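Local coordinates for glycoside hydrolase family 61 (Trichoderma reesei QM6a, PDB 5O2X), which is a copper-dependent lytic polysaccharide monooxygenase of Auxiliary Activity family 9 that probably cleaves cellulose chains by oxidation, at residues Q15-D18 and F22-E25; T20-P23 and P28-V31; D100-D105 and C177-V182; N138-K143 and L155-I160. One frame throughout, in Å; residues are numbered along the deposited sequence. Where two conformers were deposited one is given.

Interaction 1 (Q15-D18 and F22-E25); sequences QAYD and FPYE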
loop_
_atom_site.group_PDB
_atom_site.type_symbol
_atom_site.label_atom_id
_atom_site.label_comp_id
_atom_site.label_asym_id
_atom_site.label_seq_id
_atom_site.Cartn_x
_atom_site.Cartn_y
_atom_site.Cartn_z
ATOM N N GLN A 15 7.652 -13.779 0.702
ATOM C CA GLN A 15 8.539 -12.991 -0.130
ATOM C C GLN A 15 7.709 -12.029 -0.975
ATOM O O GLN A 15 6.771 -12.438 -1.652
ATOM C CB GLN A 15 9.329 -13.927 -1.024
ATOM C CG GLN A 15 10.446 -13.273 -1.833
ATOM C CD GLN A 15 11.234 -14.294 -2.654
ATOM O OE1 GLN A 15 10.741 -15.352 -3.013
ATOM N NE2 GLN A 15 12.459 -13.933 -2.979
ATOM N N ALA A 16 8.072 -10.756 -0.973
ATOM C CA ALA A 16 7.404 -9.803 -1.839
ATOM C C ALA A 16 8.079 -9.758 -3.219
ATOM O O ALA A 16 9.113 -10.389 -3.430
ATOM C CB ALA A 16 7.417 -8.410 -1.195
ATOM N N TYR A 17 7.487 -9.016 -4.140
ATOM C CA TYR A 17 8.213 -8.739 -5.382
ATOM C C TYR A 17 9.390 -7.832 -5.086
ATOM O O TYR A 17 9.224 -6.839 -4.390
ATOM C CB TYR A 17 7.291 -8.091 -6.420
ATOM C CG TYR A 17 7.988 -7.905 -7.733
ATOM C CD1 TYR A 17 8.225 -9.006 -8.542
ATOM C CD2 TYR A 17 8.492 -6.672 -8.164
ATOM C CE1 TYR A 17 8.916 -8.886 -9.731
ATOM C CE2 TYR A 17 9.193 -6.549 -9.353
ATOM C CZ TYR A 17 9.435 -7.667 -10.111
ATOM O OH TYR A 17 10.154 -7.533 -11.273
ATOM N N ASP A 18 10.568 -8.158 -5.604
ATOM C CA ASP A 18 11.756 -7.326 -5.387
ATOM C C ASP A 18 12.176 -6.737 -6.726
ATOM O O ASP A 18 12.821 -7.416 -7.529
ATOM C CB ASP A 18 12.891 -8.125 -4.788
ATOM C CG ASP A 18 14.102 -7.267 -4.485
ATOM O OD1 ASP A 18 14.086 -6.080 -4.878
ATOM O OD2 ASP A 18 15.067 -7.798 -3.890
ATOM N N PHE A 22 14.535 -9.234 -8.855
ATOM C CA PHE A 22 13.835 -10.142 -9.766
ATOM C C PHE A 22 13.972 -9.788 -11.236
ATOM O O PHE A 22 14.102 -10.736 -12.038
ATOM C CB PHE A 22 12.350 -10.229 -9.399
ATOM C CG PHE A 22 12.007 -10.956 -8.135
ATOM C CD1 PHE A 22 12.895 -11.206 -7.102
ATOM C CD2 PHE A 22 10.677 -11.344 -7.956
ATOM C CE1 PHE A 22 12.458 -11.794 -5.919
ATOM C CE2 PHE A 22 10.260 -11.957 -6.815
ATOM C CZ PHE A 22 11.125 -12.134 -5.766
ATOM N N PRO A 23 14.011 -8.510 -11.653
ATOM C CA PRO A 23 14.128 -8.231 -13.080
ATOM C C PRO A 23 15.439 -8.747 -13.650
ATOM O O PRO A 23 15.552 -8.932 -14.873
ATOM C CB PRO A 23 14.043 -6.710 -13.148
ATOM C CG PRO A 23 13.247 -6.324 -11.938
ATOM C CD PRO A 23 13.697 -7.291 -10.896
ATOM N N TYR A 24 16.444 -8.937 -12.798
ATOM C CA TYR A 24 17.760 -9.389 -13.243
ATOM C C TYR A 24 17.864 -10.903 -13.342
ATOM O O TYR A 24 18.866 -11.431 -13.839
ATOM C CB TYR A 24 18.846 -8.846 -12.322
ATOM C CG TYR A 24 18.799 -7.352 -12.214
ATOM C CD1 TYR A 24 19.192 -6.553 -13.271
ATOM C CD2 TYR A 24 18.406 -6.709 -11.028
ATOM C CE1 TYR A 24 19.198 -5.170 -13.173
ATOM C CE2 TYR A 24 18.389 -5.336 -10.910
ATOM C CZ TYR A 24 18.780 -4.553 -11.975
ATOM O OH TYR A 24 18.846 -3.187 -11.863
ATOM N N GLU A 25 16.882 -11.632 -12.797
ATOM C CA GLU A 25 16.894 -13.087 -12.768
ATOM C C GLU A 25 16.310 -13.658 -14.031
ATOM O O GLU A 25 15.426 -13.066 -14.622
ATOM C CB GLU A 25 16.026 -13.605 -11.611
ATOM C CG GLU A 25 16.485 -13.169 -10.237
ATOM C CD GLU A 25 15.640 -13.677 -9.079
ATOM O OE1 GLU A 25 14.925 -14.637 -9.221
ATOM O OE2 GLU A 25 15.725 -13.066 -8.012
#
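Phe-22 pushes its ring into the bend formed by Gln-15, Tyr-17 and Asp-18, and each of the three meets it differently. Tyr-17 and Phe-22 run antiparallel alongside one another: their ring centroids lie 5.2 Å apart with planes at 81°, an oblique pairing, and the closest approach is 3.4 Å from Tyr-17 CD1 to Phe-22 CD2. The tyrosine ring is placed there by a chi1 of -175°, with CG anti to the backbone N, and it then runs along the phenylalanine as far as Pro-23, whose CG lies 3.4 Å from Tyr-17 OH. One face of the Phe-22 ring is occupied by backbone: Asp-18 N sits 3.8 Å above the plane, over the ring centre. Gln-15 points head-on at the ring edge, near its plane, its amide turned 82° from the ring, with NE2 3.6 Å from Phe-22 CZ; this holds for one of two deposited conformers and is doubtful to that extent. A backbone bond of 2.8 Å from Phe-22 N to Asp-18 O closes the turn, and Asp-18 OD1 and OD2, hydrogen-bonded to Thr-20 OG1 and Thr-21 OG1 respectively, brace it from within. The turn follows strand 12-15 and leads into the short 3-10 segment 22-24. It lies beside strand 3-9, where Ala-16 is backbone-bonded to Asn-5 and packs on Ile-4.

Interaction 2 (T20-P23 and P28-V31); sequences TTFP and PPIV
Phe-22 and Pro-28 mark the nearest backbone approach, their CA atoms 5.3 Å apart, where two loop segments of unlike shape meet. Phe-22 begins a 3-10 turn, whereas Pro-28 and Pro-29 are extended, with psi angles of 153° and 158° that carry the chain past the aromatic ring. The contact is wholly apolar. Pro-28 reaches the root of the phenylalanine side chain, its CB lying 3.8 Å from Phe-22 CB. Pro-29 lies over the ring, its side chain roughly perpendicular to that of Phe-22, and supplies a CH-pi contact: its CD lies 3.9 Å from the Phe-22 ring centroid and only 13° off the normal, while its CG comes within 3.6 Å of Phe-22 CZ toward the rim. This face is opposite the one covered by the backbone N of Asp-18, so the ring is held flat between a proline and a peptide. Val-31 adds a contact at the edge. With CG1 anti to its own carbonyl carbon, that methyl lies in the ring plane, 3.8 Å from Phe-22 CE2, and CG2 approaches the same carbon. Pro-28, Pro-29 and Val-31 thus take the base, face and edge of one side chain. Both segments belong to the long loop between strand 12-15 and helix 53-56, which here folds back on its own start: Phe-22, Pro-29 and Val-31 all touch Gln-15 at the end of strand 12-15.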
loop_
_atom_site.group_PDB
_atom_site.type_symbol
_atom_site.label_atom_id
_atom_site.label_comp_id
_atom_site.label_asym_id
_atom_site.label_seq_id
_atom_site.Cartn_x
_atom_site.Cartn_y
_atom_site.Cartn_z
ATOM N N THR A 20 14.402 -4.700 -7.391
ATOM C CA THR A 20 15.848 -4.505 -7.443
ATOM C C THR A 20 16.601 -5.788 -7.658
ATOM O O THR A 20 17.846 -5.770 -7.724
ATOM C CB THR A 20 16.368 -3.741 -6.217
ATOM O OG1 THR A 20 16.280 -4.557 -5.032
ATOM C CG2 THR A 20 15.634 -2.424 -6.021
ATOM N N THR A 21 15.884 -6.910 -7.763
ATOM C CA THR A 21 16.512 -8.229 -7.874
ATOM C C THR A 21 15.856 -9.048 -8.952
ATOM O O THR A 21 16.511 -9.577 -9.866
ATOM C CB THR A 21 16.460 -8.934 -6.511
ATOM O OG1 THR A 21 17.123 -8.109 -5.544
ATOM C CG2 THR A 21 17.130 -10.295 -6.559
ATOM N N PHE A 22 14.535 -9.234 -8.855
ATOM C CA PHE A 22 13.835 -10.142 -9.766
ATOM C C PHE A 22 13.972 -9.788 -11.236
ATOM O O PHE A 22 14.102 -10.736 -12.038
ATOM C CB PHE A 22 12.350 -10.229 -9.399
ATOM C CG PHE A 22 12.007 -10.956 -8.135
ATOM C CD1 PHE A 22 12.895 -11.206 -7.102
ATOM C CD2 PHE A 22 10.677 -11.344 -7.956
ATOM C CE1 PHE A 22 12.458 -11.794 -5.919
ATOM C CE2 PHE A 22 10.260 -11.957 -6.815
ATOM C CZ PHE A 22 11.125 -12.134 -5.766
ATOM N N PRO A 23 14.011 -8.510 -11.653
ATOM C CA PRO A 23 14.128 -8.231 -13.080
ATOM C C PRO A 23 15.439 -8.747 -13.650
ATOM O O PRO A 23 15.552 -8.932 -14.873
ATOM C CB PRO A 23 14.043 -6.710 -13.148
ATOM C CG PRO A 23 13.247 -6.324 -11.938
ATOM C CD PRO A 23 13.697 -7.291 -10.896
ATOM N N PRO A 28 12.405 -15.503 -12.184
ATOM C CA PRO A 28 12.051 -15.027 -10.859
ATOM C C PRO A 28 10.880 -15.856 -10.294
ATOM O O PRO A 28 10.045 -16.367 -11.051
ATOM C CB PRO A 28 11.675 -13.587 -11.079
ATOM C CG PRO A 28 11.271 -13.533 -12.498
ATOM C CD PRO A 28 12.159 -14.506 -13.217
ATOM N N PRO A 29 10.789 -15.948 -8.982
ATOM C CA PRO A 29 9.733 -16.753 -8.372
ATOM C C PRO A 29 8.363 -16.110 -8.485
ATOM O O PRO A 29 8.226 -14.901 -8.567
ATOM C CB PRO A 29 10.170 -16.865 -6.916
ATOM C CG PRO A 29 10.908 -15.589 -6.694
ATOM C CD PRO A 29 11.650 -15.331 -7.957
ATOM N N ILE A 30 7.343 -16.968 -8.378
ATOM C CA ILE A 30 5.964 -16.522 -8.223
ATOM C C ILE A 30 5.790 -16.064 -6.781
ATOM O O ILE A 30 6.041 -16.834 -5.835
ATOM C CB ILE A 30 5.004 -17.642 -8.582
ATOM C CG1 ILE A 30 5.148 -18.014 -10.055
ATOM C CG2 ILE A 30 3.576 -17.213 -8.226
ATOM C CD1 ILE A 30 4.385 -19.255 -10.442
ATOM N N VAL A 31 5.312 -14.830 -6.625
ATOM C CA VAL A 31 5.173 -14.208 -5.304
ATOM C C VAL A 31 3.833 -13.499 -5.215
ATOM O O VAL A 31 3.112 -13.363 -6.213
ATOM C CB VAL A 31 6.328 -13.229 -5.004
ATOM C CG1 VAL A 31 7.643 -13.970 -4.861
ATOM C CG2 VAL A 31 6.443 -12.142 -6.052
#

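Interaction 3 (D100-D105 and C177-V182); sequences DCETVD and CFNIAV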
loop_
_atom_site.group_PDB
_atom_site.type_symbol
_atom_site.label_atom_id
_atom_site.label_comp_id
_atom_site.label_asym_id
_atom_site.label_seq_id
_atom_site.Cartn_x
_atom_site.Cartn_y
_atom_site.Cartn_z
ATOM N N ASP A 100 -10.163 -14.576 -9.703
ATOM C CA ASP A 100 -8.789 -14.689 -9.260
ATOM C C ASP A 100 -8.071 -13.358 -9.435
ATOM O O ASP A 100 -8.130 -12.721 -10.494
ATOM C CB ASP A 100 -8.016 -15.731 -10.096
ATOM C CG ASP A 100 -8.487 -17.134 -9.936
ATOM O OD1 ASP A 100 -9.139 -17.424 -8.906
ATOM O OD2 ASP A 100 -8.138 -17.974 -10.826
ATOM N N CYS A 101 -7.300 -12.963 -8.416
ATOM C CA CYS A 101 -6.489 -11.750 -8.587
ATOM C C CYS A 101 -5.345 -11.946 -9.577
ATOM O O CYS A 101 -4.824 -10.961 -10.076
ATOM C CB CYS A 101 -5.939 -11.249 -7.265
ATOM S SG CYS A 101 -7.229 -10.737 -6.070
ATOM N N GLU A 102 -4.961 -13.190 -9.841
ATOM C CA GLU A 102 -3.877 -13.459 -10.759
ATOM C C GLU A 102 -4.182 -13.044 -12.187
ATOM O O GLU A 102 -3.252 -12.862 -12.967
ATOM C CB GLU A 102 -3.516 -14.950 -10.702
ATOM C CG GLU A 102 -2.903 -15.397 -9.376
ATOM C CD GLU A 102 -3.818 -15.661 -8.198
ATOM O OE1 GLU A 102 -5.054 -15.502 -8.325
ATOM O OE2 GLU A 102 -3.277 -16.060 -7.149
ATOM N N THR A 103 -5.464 -12.903 -12.527
ATOM C CA THR A 103 -5.813 -12.574 -13.902
ATOM C C THR A 103 -6.764 -11.381 -13.968
ATOM O O THR A 103 -7.209 -11.047 -15.047
ATOM C CB THR A 103 -6.399 -13.765 -14.656
ATOM O OG1 THR A 103 -7.465 -14.238 -13.854
ATOM C CG2 THR A 103 -5.363 -14.818 -14.866
ATOM N N VAL A 104 -7.025 -10.682 -12.871
ATOM C CA VAL A 104 -7.894 -9.515 -12.945
ATOM C C VAL A 104 -7.246 -8.409 -13.772
ATOM O O VAL A 104 -6.034 -8.204 -13.728
ATOM C CB VAL A 104 -8.218 -8.968 -11.525
ATOM C CG1 VAL A 104 -7.019 -8.370 -10.800
ATOM C CG2 VAL A 104 -9.391 -8.012 -11.522
ATOM N N ASP A 105 -8.056 -7.641 -14.493
ATOM C CA ASP A 105 -7.566 -6.458 -15.193
ATOM C C ASP A 105 -7.450 -5.349 -14.141
ATOM O O ASP A 105 -8.451 -4.867 -13.613
ATOM C CB ASP A 105 -8.574 -6.124 -16.278
ATOM C CG ASP A 105 -8.251 -4.866 -17.069
ATOM O OD1 ASP A 105 -7.359 -4.109 -16.664
ATOM O OD2 ASP A 105 -8.928 -4.657 -18.112
ATOM N N CYS A 177 1.249 -3.462 -4.573
ATOM C CA CYS A 177 0.069 -4.325 -4.583
ATOM C C CYS A 177 0.410 -5.768 -4.273
ATOM O O CYS A 177 1.474 -6.291 -4.677
ATOM C CB CYS A 177 -0.593 -4.301 -5.965
ATOM S SG CYS A 177 -1.386 -2.705 -6.281
ATOM N N PHE A 178 -0.529 -6.441 -3.603
ATOM C CA PHE A 178 -0.406 -7.821 -3.180
ATOM C C PHE A 178 -1.737 -8.545 -3.390
ATOM O O PHE A 178 -2.790 -7.936 -3.230
ATOM C CB PHE A 178 -0.083 -7.908 -1.674
ATOM C CG PHE A 178 1.185 -7.159 -1.331
ATOM C CD1 PHE A 178 2.421 -7.790 -1.468
ATOM C CD2 PHE A 178 1.157 -5.825 -0.994
ATOM C CE1 PHE A 178 3.591 -7.088 -1.298
ATOM C CE2 PHE A 178 2.354 -5.126 -0.795
ATOM C CZ PHE A 178 3.542 -5.772 -0.950
ATOM N N ASN A 179 -1.668 -9.829 -3.718
ATOM C CA ASN A 179 -2.892 -10.636 -3.831
ATOM C C ASN A 179 -3.175 -11.385 -2.537
ATOM O O ASN A 179 -2.317 -12.142 -2.068
ATOM C CB ASN A 179 -2.747 -11.692 -4.938
ATOM C CG ASN A 179 -2.685 -11.130 -6.318
ATOM O OD1 ASN A 179 -2.998 -9.969 -6.591
ATOM N ND2 ASN A 179 -2.324 -12.035 -7.245
ATOM N N ILE A 180 -4.394 -11.219 -2.023
ATOM C CA ILE A 180 -4.840 -11.985 -0.877
ATOM C C ILE A 180 -6.160 -12.706 -1.193
ATOM O O ILE A 180 -6.966 -12.246 -2.012
ATOM C CB ILE A 180 -4.934 -11.119 0.419
ATOM C CG1 ILE A 180 -6.005 -10.060 0.338
ATOM C CG2 ILE A 180 -3.590 -10.551 0.758
ATOM C CD1 ILE A 180 -6.234 -9.293 1.621
ATOM N N ALA A 181 -6.375 -13.805 -0.481
ATOM C CA ALA A 181 -7.637 -14.559 -0.540
ATOM C C ALA A 181 -8.143 -14.590 0.884
ATOM O O ALA A 181 -7.496 -15.173 1.751
ATOM C CB ALA A 181 -7.378 -15.968 -1.063
ATOM N N VAL A 182 -9.301 -13.975 1.113
ATOM C CA VAL A 182 -9.837 -13.750 2.454
ATOM C C VAL A 182 -10.995 -14.711 2.746
ATOM O O VAL A 182 -11.939 -14.797 1.958
ATOM C CB VAL A 182 -10.366 -12.320 2.600
ATOM C CG1 VAL A 182 -11.009 -12.093 3.974
ATOM C CG2 VAL A 182 -9.219 -11.332 2.384
#
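Cys-101, one half of the disulfide to Cys-97, brings the loop closed by that bridge against Asn-179 on strand 172-183; the two CA atoms are 6.1 Å apart. The contact is made by the CB methylene of the cysteine rather than its sulfur. Cys-101 CB lies 3.3 Å from Asn-179 OD1, and the amide carbon and nitrogen are only slightly farther, with ND2 at 3.7 Å, which places the methylene over the flat side of the amide. A chi1 of -63° sets SG anti to the carbonyl carbon, turned to Cys-97, and its approach to the strand is loose, 4.3 Å from Cys-101 SG to Ile-180 O. Glu-102 adds a peripheral touch. Its chain is bent at chi2 (80°), which brings CG to 4.0 Å from Asn-179 ND2, with carboxylate and amide planes 67° apart; its OE2 is hydrogen-bonded instead to His-66 ND1. The buried amide of Asn-179 likewise finds its polar partners elsewhere: OD1 bonds Trp-34 NE1, and ND2 bonds Gly-65 O, with a weak bond to Ala-63 O. These bonds fix the rotation of the amide against which Cys-101 CB packs. Strand 172-183 itself runs between strand 67-70, parallel to it, and strand 151-161, antiparallel, with backbone bonds from Asn-179 to Ala-67 and from Ile-180 to Tyr-153. The loop joins strand 90-96 to strand 110-121, both of that same sheet, and Cys-101 also rests on Asn-152 of strand 151-161.

Interaction 4 (N138-K143 and L155-I160); sequences NTWVVK and LRHEII
Trp-140 and His-157 make the closest approach, and a single imidazole carbon carries it. His-157 CE1 lies 3.8 Å from Trp-140 CD1 and equally 3.8 Å from Trp-140 CB, so it meets the junction of the indole with its methylene. Relative to the imidazole, CD1 sits at the ring edge near its plane. Relative to the indole the approach is oblique, with the imidazole and five-membered ring planes at 34° and their centroids 5.6 Å apart. Both side chains have CG anti to the backbone N (chi1 -171° for Trp-140, 172° for His-157), which extends each ring into the interior. Farther along the strands Val-142 and Leu-155 face each other loosely, their side chains 4.6 Å apart at the nearest, Val-142 CG1 to Leu-155 CD1, in one of two valine conformers.

The next shell fixes the rings. Asp-115 OD2 is bonded to Trp-140 NE1, while His-157 is held at both nitrogens, ND1 by Asp-92 OD1 and NE2 by Trp-79 NE1. On the other side of the histidine's strand, Arg-156 forms a two-pronged salt bridge with Glu-158 through both terminal nitrogens, with NH1 2.8 Å from OE1 and NH2 2.9 Å from OE2, both oxygens being met from above the carboxylate plane. Tyr-199 OH and Asn-173 ND2 bond the same carboxylate.

Strand 139-143 is an outermost strand of one sheet and pairs with strand 74-80; strand 151-161 lies in the other, between strands 90-96 and 172-183. The aromatic pair therefore bridges the two sheets of the beta-sandwich core.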
loop_
_atom_site.group_PDB
_atom_site.type_symbol
_atom_site.label_atom_id
_atom_site.label_comp_id
_atom_site.label_asym_id
_atom_site.label_seq_id
_atom_site.Cartn_x
_atom_site.Cartn_y
_atom_site.Cartn_z
ATOM N N ASN A 138 11.048 0.213 9.844
ATOM C CA ASN A 138 10.607 0.272 8.476
ATOM C C ASN A 138 9.405 -0.614 8.170
ATOM O O ASN A 138 9.269 -1.165 7.084
ATOM C CB ASN A 138 11.756 -0.008 7.465
ATOM C CG ASN A 138 12.331 1.220 6.833
ATOM O OD1 ASN A 138 12.430 2.292 7.457
ATOM N ND2 ASN A 138 12.707 1.077 5.569
ATOM N N THR A 139 8.487 -0.701 9.156
ATOM C CA THR A 139 7.304 -1.517 8.982
ATOM C C THR A 139 6.052 -0.693 9.172
ATOM O O THR A 139 6.030 0.349 9.840
ATOM C CB THR A 139 7.280 -2.736 9.911
ATOM O OG1 THR A 139 7.136 -2.343 11.283
ATOM C CG2 THR A 139 8.510 -3.602 9.725
ATOM N N TRP A 140 4.956 -1.234 8.617
ATOM C CA TRP A 140 3.590 -0.719 8.818
ATOM C C TRP A 140 2.707 -1.913 8.991
ATOM O O TRP A 140 2.875 -2.924 8.287
ATOM C CB TRP A 140 3.125 0.121 7.632
ATOM C CG TRP A 140 1.844 0.837 7.880
ATOM C CD1 TRP A 140 0.582 0.502 7.431
ATOM C CD2 TRP A 140 1.667 1.983 8.711
ATOM N NE1 TRP A 140 -0.341 1.379 7.906
ATOM C CE2 TRP A 140 0.274 2.302 8.707
ATOM C CE3 TRP A 140 2.537 2.787 9.455
ATOM C CZ2 TRP A 140 -0.248 3.398 9.411
ATOM C CZ3 TRP A 140 2.028 3.863 10.127
ATOM C CH2 TRP A 140 0.656 4.150 10.131
ATOM N N VAL A 141 1.709 -1.821 9.893
ATOM C CA VAL A 141 0.745 -2.887 10.153
ATOM C C VAL A 141 -0.639 -2.437 9.757
ATOM O O VAL A 141 -1.080 -1.365 10.174
ATOM C CB VAL A 141 0.765 -3.282 11.645
ATOM C CG1 VAL A 141 -0.285 -4.356 11.945
ATOM C CG2 VAL A 141 2.155 -3.787 12.005
ATOM N N VAL A 142 -1.340 -3.271 8.965
ATOM C CA VAL A 142 -2.768 -3.049 8.634
ATOM C C VAL A 142 -3.540 -4.274 9.084
ATOM O O VAL A 142 -3.042 -5.386 9.024
ATOM C CB VAL A 142 -2.947 -2.724 7.117
ATOM C CG1 VAL A 142 -2.759 -3.963 6.261
ATOM C CG2 VAL A 142 -4.280 -2.037 6.837
ATOM N N LYS A 143 -4.792 -4.051 9.466
ATOM C CA LYS A 143 -5.696 -5.128 9.821
ATOM C C LYS A 143 -6.744 -5.343 8.741
ATOM O O LYS A 143 -7.419 -4.389 8.327
ATOM C CB LYS A 143 -6.341 -4.838 11.170
ATOM C CG LYS A 143 -7.371 -5.882 11.553
ATOM C CD LYS A 143 -7.880 -5.691 12.978
ATOM C CE LYS A 143 -9.239 -6.350 13.200
ATOM N NZ LYS A 143 -9.814 -6.051 14.554
ATOM N N LEU A 155 -4.563 -5.962 -2.310
ATOM C CA LEU A 155 -4.196 -5.081 -1.202
ATOM C C LEU A 155 -3.170 -4.088 -1.770
ATOM O O LEU A 155 -2.102 -4.507 -2.215
ATOM C CB LEU A 155 -3.630 -5.919 -0.069
ATOM C CG LEU A 155 -2.908 -5.260 1.068
ATOM C CD1 LEU A 155 -3.818 -4.332 1.774
ATOM C CD2 LEU A 155 -2.336 -6.319 2.003
ATOM N N ARG A 156 -3.519 -2.813 -1.770
ATOM C CA ARG A 156 -2.691 -1.744 -2.299
ATOM C C ARG A 156 -2.243 -0.900 -1.132
ATOM O O ARG A 156 -3.010 -0.126 -0.565
ATOM C CB ARG A 156 -3.477 -0.925 -3.325
ATOM C CG ARG A 156 -2.714 0.216 -3.967
ATOM C CD ARG A 156 -3.626 1.054 -4.853
ATOM N NE ARG A 156 -2.946 2.154 -5.532
ATOM C CZ ARG A 156 -2.570 3.284 -4.953
ATOM N NH1 ARG A 156 -2.893 3.519 -3.684
ATOM N NH2 ARG A 156 -1.864 4.186 -5.618
ATOM N N HIS A 157 -0.957 -1.074 -0.770
ATOM C CA HIS A 157 -0.311 -0.320 0.315
ATOM C C HIS A 157 0.493 0.809 -0.294
ATOM O O HIS A 157 1.090 0.634 -1.362
ATOM C CB HIS A 157 0.610 -1.303 1.050
ATOM C CG HIS A 157 1.486 -0.668 2.072
ATOM N ND1 HIS A 157 1.068 -0.173 3.277
ATOM C CD2 HIS A 157 2.818 -0.391 2.052
ATOM C CE1 HIS A 157 2.093 0.327 3.947
ATOM N NE2 HIS A 157 3.181 0.204 3.227
ATOM N N GLU A 158 0.533 1.977 0.331
ATOM C CA GLU A 158 1.202 3.091 -0.320
ATOM C C GLU A 158 1.741 4.060 0.719
ATOM O O GLU A 158 1.050 4.479 1.645
ATOM C CB GLU A 158 0.183 3.813 -1.207
ATOM C CG GLU A 158 0.689 4.996 -2.001
ATOM C CD GLU A 158 -0.407 5.573 -2.871
ATOM O OE1 GLU A 158 -1.572 5.613 -2.381
ATOM O OE2 GLU A 158 -0.141 5.931 -4.039
ATOM N N ILE A 159 2.994 4.490 0.502
ATOM C CA ILE A 159 3.574 5.651 1.166
ATOM C C ILE A 159 3.551 6.782 0.150
ATOM O O ILE A 159 3.836 6.577 -1.031
ATOM C CB ILE A 159 5.043 5.410 1.604
ATOM C CG1 ILE A 159 5.195 4.183 2.501
ATOM C CG2 ILE A 159 5.561 6.645 2.322
ATOM C CD1 ILE A 159 6.635 3.854 2.813
ATOM N N ILE A 160 3.210 7.992 0.604
ATOM C CA ILE A 160 3.342 9.185 -0.234
ATOM C C ILE A 160 4.429 10.034 0.432
ATOM O O ILE A 160 4.466 10.194 1.676
ATOM C CB ILE A 160 2.020 9.932 -0.366
ATOM C CG1 ILE A 160 0.913 9.002 -0.897
ATOM C CG2 ILE A 160 2.212 11.129 -1.312
ATOM C CD1 ILE A 160 -0.432 9.611 -0.971
#

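Overall arrangement
Interactions 1 and 2 are two halves of one packing site, with centres 2 Å apart: they share Phe-22, and Gln-15 O reaches Val-31 CB at 3.5 Å. Interaction 3, about 17 to 18 Å from both by centres, meets this loop region where Ala-16 CB touches Phe-178 CE1 at 4.0 Å. Interaction 4 is nested in the chain loop closed by interaction 3, and their strands are sheet neighbours, Phe-178 O lying 2.8 Å from Leu-155 N in a probable hydrogen bond. None of the contacts contains a copper ligand, but Tyr-174 of the copper site lies on strand 172-183, which carries Asn-179 of interaction 3.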